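Local coordinates for penicillin-binding protein 2 (Pbp2) (Helicobacter pylori, PDB 5LP5) that probably cross-links peptidoglycan as a penicillin-binding transpeptidase of the cell-elongation machinery and forms a complex with MreC, at residues Val312-Gly316 with Val444-Thr448; Glu403-Pro409 with Phe437-Gln443. All blocks are in the same frame, centred on the assembly; numbering follows the deposited sequence.

Contact 1: Val312-Gly316 with Val444-Thr448; sequences VVKMG and VLAYT
A buried helix-to-helix contact, carried by the side chain of Y447, joins the start of helix 314-324 to helix 441-453 in the core of the transpeptidase domain. The phenol spans the gap between the two backbones and ends among main-chain atoms of the short 3-10 segment and first helical residues. There its hydroxyl is held by two hydrogen bonds. Y447 OH donates to V312 O at 2.6 Å, lying in the carbonyl plane on a lone pair, with a C=O...donor angle of 142°; V312 O in turn sits at the ring edge, in the plane of the ring. G316 N donates to Y447 OH at 3.2 Å with a more bent N-H...acceptor angle of 137°. The same amide makes a weak bond to V313 O, so the tyrosine reaches into the first turn and supplements its hydrogen bonding. CG of Y447 lies anti to the backbone N (chi1 157°), which sends the ring out toward 312-316. M315, bent at chi2 and chi3, flanks the end of the phenol obliquely, its CG 4.1 Å from Y447 CZ, and its side chain continues onto L484 and M488 of helix 475-493. At the other end, V312 CG2 and V444 CG1 meet loosely at 4.5 Å. K314 points its CB away from helix 441-453, and its NZ forms a salt bridge with D368. With S311, K314 fits the SxxK pattern of penicillin-binding proteins, in which serine is the nucleophile; Y447 thus bonds to the backbone where the SxxK-bearing helix of the transpeptidase fold begins, a position consistent with the active-site region.

Contact 2: Glu403-Pro409 with Phe437-Gln443; sequences EFVGIVP and FLATPLQ
P409 and F437 pack crosswise at one end of two extended loop segments: the proline edge, led by CD, lies against the base of the phenylalanine, 3.9 Å from F437 CG. V408 runs alongside the same ring, its CG2 4.0 Å from F437 CE1, so the aromatic fills the hollow between valine and proline; F392 meets it edge-to-face. Next along, I407 and L438 form a single antiparallel bridge, a hydrogen-bonded pair. I407 N donates to L438 O, and L438 N returns a bond to I407 O at 3.2 Å, nearly straight at 168°. Their side chains brush only at the ends, CD1 to CD1. At G406 the CA lies 3.3 Å from L438 O, a CA-H...O contact, and the Q443 amide packs beside the glycine backbone. Beyond it T440 and Q443 form a capping box at the start of helix 441-453: T440 N donates to Q443 OE1, and Q443 N to T440 OG1. Q443 NE2 is bonded to E394 O. The T440 methyl, CG2, fits against F404 CB at 3.9 Å. A water beside it donates to E403 OE2 and F404 O; its link to T440 OG1 is doubtful. Extended beyond CG, E403 crosses obliquely over L442, with OE2 4.1 Å from CD1; T396, G397 and V398 hold its carboxylate.

Both contacts lie within the transpeptidase domain, their centres about 11 Å apart. From the N terminus, the chain first passes 312-316, at the start of helix 314-324, and later runs through 403-409, the loop between helices 380-389 and 411-418. After helices 411-418 and 424-430 it returns as 437-443, closing the short loop of contact 2, and continues directly into 444-448, which closes the much longer loop of contact 1 around it. The two are therefore nested, not crossed. Helix 441-453 serves both, with its N-terminal turn in contact 2 and the following turn in contact 1. V313 CG1 and F437 CE2 pack at 3.9 Å, joining the contacts directly.

Contact 1: Val312-Gly316 with Val444-Thr448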
loop_
_atom_site.group_PDB
_atom_site.type_symbol
_atom_site.label_atom_id
_atom_site.label_comp_id
_atom_site.label_asym_id
_atom_site.label_seq_id
_atom_site.Cartn_x
_atom_site.Cartn_y
_atom_site.Cartn_z
ATOM N N VAL A 312 2.773 20.906 -39.472
ATOM C CA VAL A 312 2.765 21.614 -38.164
ATOM C C VAL A 312 3.990 22.521 -37.955
ATOM O O VAL A 312 3.955 23.477 -37.176
ATOM C CB VAL A 312 2.675 20.647 -36.943
ATOM C CG1 VAL A 312 1.433 19.792 -36.999
ATOM C CG2 VAL A 312 3.891 19.754 -36.847
ATOM N N VAL A 313 5.069 22.197 -38.656
ATOM C CA VAL A 313 6.304 22.963 -38.563
ATOM C C VAL A 313 6.227 24.324 -39.267
ATOM O O VAL A 313 7.090 25.187 -39.053
ATOM C CB VAL A 313 7.477 22.181 -39.174
ATOM C CG1 VAL A 313 7.592 20.798 -38.540
ATOM C CG2 VAL A 313 7.324 22.067 -40.689
ATOM N N LYS A 314 5.195 24.516 -40.089
ATOM C CA LYS A 314 5.167 25.610 -41.061
ATOM C C LYS A 314 5.314 26.997 -40.466
ATOM O O LYS A 314 5.958 27.850 -41.075
ATOM C CB LYS A 314 3.917 25.536 -41.934
ATOM C CG LYS A 314 4.095 24.565 -43.084
ATOM C CD LYS A 314 2.827 24.317 -43.887
ATOM C CE LYS A 314 3.126 23.311 -44.993
ATOM N NZ LYS A 314 1.943 22.991 -45.824
ATOM N N MET A 315 4.742 27.229 -39.286
ATOM C CA MET A 315 4.908 28.530 -38.646
ATOM C C MET A 315 6.336 28.721 -38.080
ATOM O O MET A 315 6.826 29.853 -37.960
ATOM C CB MET A 315 3.792 28.829 -37.610
ATOM C CG MET A 315 3.385 27.734 -36.616
ATOM S SD MET A 315 2.160 26.480 -37.098
ATOM C CE MET A 315 1.013 27.506 -37.979
ATOM N N GLY A 316 7.009 27.619 -37.767
ATOM C CA GLY A 316 8.432 27.670 -37.417
ATOM C C GLY A 316 9.307 27.968 -38.623
ATOM O O GLY A 316 10.270 28.733 -38.533
ATOM N N VAL A 444 6.185 18.823 -30.338
ATOM C CA VAL A 444 5.148 19.605 -31.040
ATOM C C VAL A 444 4.354 20.460 -30.049
ATOM O O VAL A 444 4.071 21.632 -30.315
ATOM C CB VAL A 444 4.190 18.683 -31.809
ATOM C CG1 VAL A 444 3.080 19.481 -32.472
ATOM C CG2 VAL A 444 4.950 17.874 -32.851
ATOM N N LEU A 445 4.012 19.858 -28.907
ATOM C CA LEU A 445 3.294 20.524 -27.816
ATOM C C LEU A 445 4.055 21.710 -27.236
ATOM O O LEU A 445 3.470 22.803 -27.072
ATOM C CB LEU A 445 3.000 19.519 -26.694
ATOM C CG LEU A 445 2.382 20.068 -25.403
ATOM C CD1 LEU A 445 0.895 20.335 -25.542
ATOM C CD2 LEU A 445 2.626 19.106 -24.262
ATOM N N ALA A 446 5.328 21.503 -26.887
ATOM C CA ALA A 446 6.133 22.581 -26.327
ATOM C C ALA A 446 6.238 23.719 -27.346
ATOM O O ALA A 446 6.101 24.913 -27.019
ATOM C CB ALA A 446 7.512 22.076 -25.951
ATOM N N TYR A 447 6.486 23.315 -28.581
ATOM C CA TYR A 447 6.566 24.214 -29.722
ATOM C C TYR A 447 5.293 25.038 -29.867
ATOM O O TYR A 447 5.357 26.267 -29.975
ATOM C CB TYR A 447 6.861 23.362 -30.985
ATOM C CG TYR A 447 6.474 23.920 -32.337
ATOM C CD1 TYR A 447 7.122 25.024 -32.882
ATOM C CD2 TYR A 447 5.497 23.289 -33.095
ATOM C CE1 TYR A 447 6.784 25.509 -34.137
ATOM C CE2 TYR A 447 5.145 23.760 -34.342
ATOM C CZ TYR A 447 5.789 24.870 -34.870
ATOM O OH TYR A 447 5.437 25.303 -36.133
ATOM N N THR A 448 4.136 24.377 -29.855
ATOM C CA THR A 448 2.848 25.081 -29.949
ATOM C C THR A 448 2.617 26.126 -28.814
ATOM O O THR A 448 2.053 27.192 -29.054
ATOM C CB THR A 448 1.685 24.076 -29.952
ATOM O OG1 THR A 448 1.892 23.117 -30.992
ATOM C CG2 THR A 448 0.352 24.787 -30.139
#

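Contact 2: Glu403-Pro409 with Phe437-Gln443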
loop_
_atom_site.group_PDB
_atom_site.type_symbol
_atom_site.label_atom_id
_atom_site.label_comp_id
_atom_site.label_asym_id
_atom_site.label_seq_id
_atom_site.Cartn_x
_atom_site.Cartn_y
_atom_site.Cartn_z
ATOM N N GLU A 403 13.599 10.487 -22.506
ATOM C CA GLU A 403 12.900 11.247 -23.543
ATOM C C GLU A 403 13.722 11.275 -24.837
ATOM O O GLU A 403 14.925 11.503 -24.814
ATOM C CB GLU A 403 12.629 12.669 -23.092
ATOM C CG GLU A 403 11.667 13.390 -24.011
ATOM C CD GLU A 403 11.591 14.864 -23.727
ATOM O OE1 GLU A 403 12.057 15.286 -22.648
ATOM O OE2 GLU A 403 11.064 15.594 -24.589
ATOM N N PHE A 404 13.063 11.035 -25.962
ATOM C CA PHE A 404 13.728 11.053 -27.265
ATOM C C PHE A 404 13.939 12.467 -27.777
ATOM O O PHE A 404 13.027 13.283 -27.742
ATOM C CB PHE A 404 12.890 10.295 -28.291
ATOM C CG PHE A 404 13.028 8.806 -28.220
ATOM C CD1 PHE A 404 13.699 8.189 -27.156
ATOM C CD2 PHE A 404 12.443 8.010 -29.192
ATOM C CE1 PHE A 404 13.812 6.821 -27.094
ATOM C CE2 PHE A 404 12.544 6.638 -29.120
ATOM C CZ PHE A 404 13.240 6.047 -28.079
ATOM N N VAL A 405 15.144 12.747 -28.254
ATOM C CA VAL A 405 15.384 13.917 -29.106
ATOM C C VAL A 405 15.014 13.533 -30.507
ATOM O O VAL A 405 15.059 12.349 -30.891
ATOM C CB VAL A 405 16.862 14.407 -29.119
ATOM C CG1 VAL A 405 17.280 14.877 -27.728
ATOM C CG2 VAL A 405 17.828 13.347 -29.660
ATOM N N GLY A 406 14.687 14.537 -31.292
ATOM C CA GLY A 406 14.308 14.268 -32.658
ATOM C C GLY A 406 15.485 14.198 -33.601
ATOM O O GLY A 406 16.599 13.834 -33.232
ATOM N N ILE A 407 15.184 14.531 -34.842
ATOM C CA ILE A 407 16.169 14.806 -35.843
ATOM C C ILE A 407 15.648 15.988 -36.616
ATOM O O ILE A 407 14.616 15.890 -37.275
ATOM C CB ILE A 407 16.321 13.623 -36.811
ATOM C CG1 ILE A 407 17.001 12.457 -36.100
ATOM C CG2 ILE A 407 17.133 14.036 -38.031
ATOM C CD1 ILE A 407 16.889 11.154 -36.854
ATOM N N VAL A 408 16.343 17.107 -36.511
ATOM C CA VAL A 408 16.131 18.218 -37.432
ATOM C C VAL A 408 17.185 18.097 -38.527
ATOM O O VAL A 408 18.342 18.489 -38.331
ATOM C CB VAL A 408 16.217 19.600 -36.731
ATOM C CG1 VAL A 408 16.211 20.733 -37.757
ATOM C CG2 VAL A 408 15.056 19.771 -35.764
ATOM N N PRO A 409 16.794 17.545 -39.680
ATOM C CA PRO A 409 17.811 17.218 -40.662
ATOM C C PRO A 409 18.500 18.465 -41.203
ATOM O O PRO A 409 17.832 19.457 -41.520
ATOM C CB PRO A 409 17.019 16.512 -41.765
ATOM C CG PRO A 409 15.660 17.103 -41.657
ATOM C CD PRO A 409 15.440 17.340 -40.204
ATOM N N PHE A 437 12.907 14.285 -41.264
ATOM C CA PHE A 437 12.479 15.093 -40.098
ATOM C C PHE A 437 11.603 14.245 -39.178
ATOM O O PHE A 437 10.591 13.709 -39.627
ATOM C CB PHE A 437 11.692 16.339 -40.572
ATOM C CG PHE A 437 11.612 17.485 -39.555
ATOM C CD1 PHE A 437 11.750 17.284 -38.186
ATOM C CD2 PHE A 437 11.368 18.786 -40.002
ATOM C CE1 PHE A 437 11.665 18.353 -37.298
ATOM C CE2 PHE A 437 11.285 19.849 -39.117
ATOM C CZ PHE A 437 11.431 19.632 -37.761
ATOM N N LEU A 438 12.008 14.135 -37.908
ATOM C CA LEU A 438 11.235 13.414 -36.878
ATOM C C LEU A 438 11.092 14.166 -35.541
ATOM O O LEU A 438 12.037 14.768 -35.028
ATOM C CB LEU A 438 11.866 12.056 -36.609
ATOM C CG LEU A 438 11.908 11.097 -37.780
ATOM C CD1 LEU A 438 12.700 9.861 -37.373
ATOM C CD2 LEU A 438 10.503 10.740 -38.231
ATOM N N ALA A 439 9.896 14.103 -34.972
ATOM C CA ALA A 439 9.635 14.738 -33.701
ATOM C C ALA A 439 8.756 13.858 -32.849
ATOM O O ALA A 439 8.170 12.900 -33.345
ATOM C CB ALA A 439 8.979 16.084 -33.915
ATOM N N THR A 440 8.711 14.191 -31.554
ATOM C CA THR A 440 7.835 13.550 -30.564
ATOM C C THR A 440 6.628 14.445 -30.356
ATOM O O THR A 440 6.735 15.657 -30.482
ATOM C CB THR A 440 8.551 13.349 -29.199
ATOM O OG1 THR A 440 9.081 14.601 -28.702
ATOM C CG2 THR A 440 9.681 12.312 -29.309
ATOM N N PRO A 441 5.459 13.855 -30.056
ATOM C CA PRO A 441 4.310 14.660 -29.650
ATOM C C PRO A 441 4.617 15.676 -28.565
ATOM O O PRO A 441 4.037 16.752 -28.575
ATOM C CB PRO A 441 3.320 13.619 -29.156
ATOM C CG PRO A 441 3.589 12.444 -30.022
ATOM C CD PRO A 441 5.068 12.454 -30.286
ATOM N N LEU A 442 5.544 15.359 -27.665
ATOM C CA LEU A 442 5.997 16.350 -26.686
ATOM C C LEU A 442 6.633 17.586 -27.354
ATOM O O LEU A 442 6.320 18.723 -26.997
ATOM C CB LEU A 442 6.943 15.722 -25.663
ATOM C CG LEU A 442 6.265 15.057 -24.446
ATOM C CD1 LEU A 442 7.283 14.286 -23.600
ATOM C CD2 LEU A 442 5.546 16.045 -23.549
ATOM N N GLN A 443 7.508 17.361 -28.322
ATOM C CA GLN A 443 8.184 18.460 -29.023
ATOM C C GLN A 443 7.188 19.405 -29.672
ATOM O O GLN A 443 7.311 20.643 -29.544
ATOM C CB GLN A 443 9.196 17.918 -30.057
ATOM C CG GLN A 443 10.493 17.443 -29.392
ATOM C CD GLN A 443 11.480 16.771 -30.322
ATOM O OE1 GLN A 443 11.104 16.085 -31.271
ATOM N NE2 GLN A 443 12.763 16.964 -30.039
HETATM O O HOH W 1 10.895 14.900 -27.113
#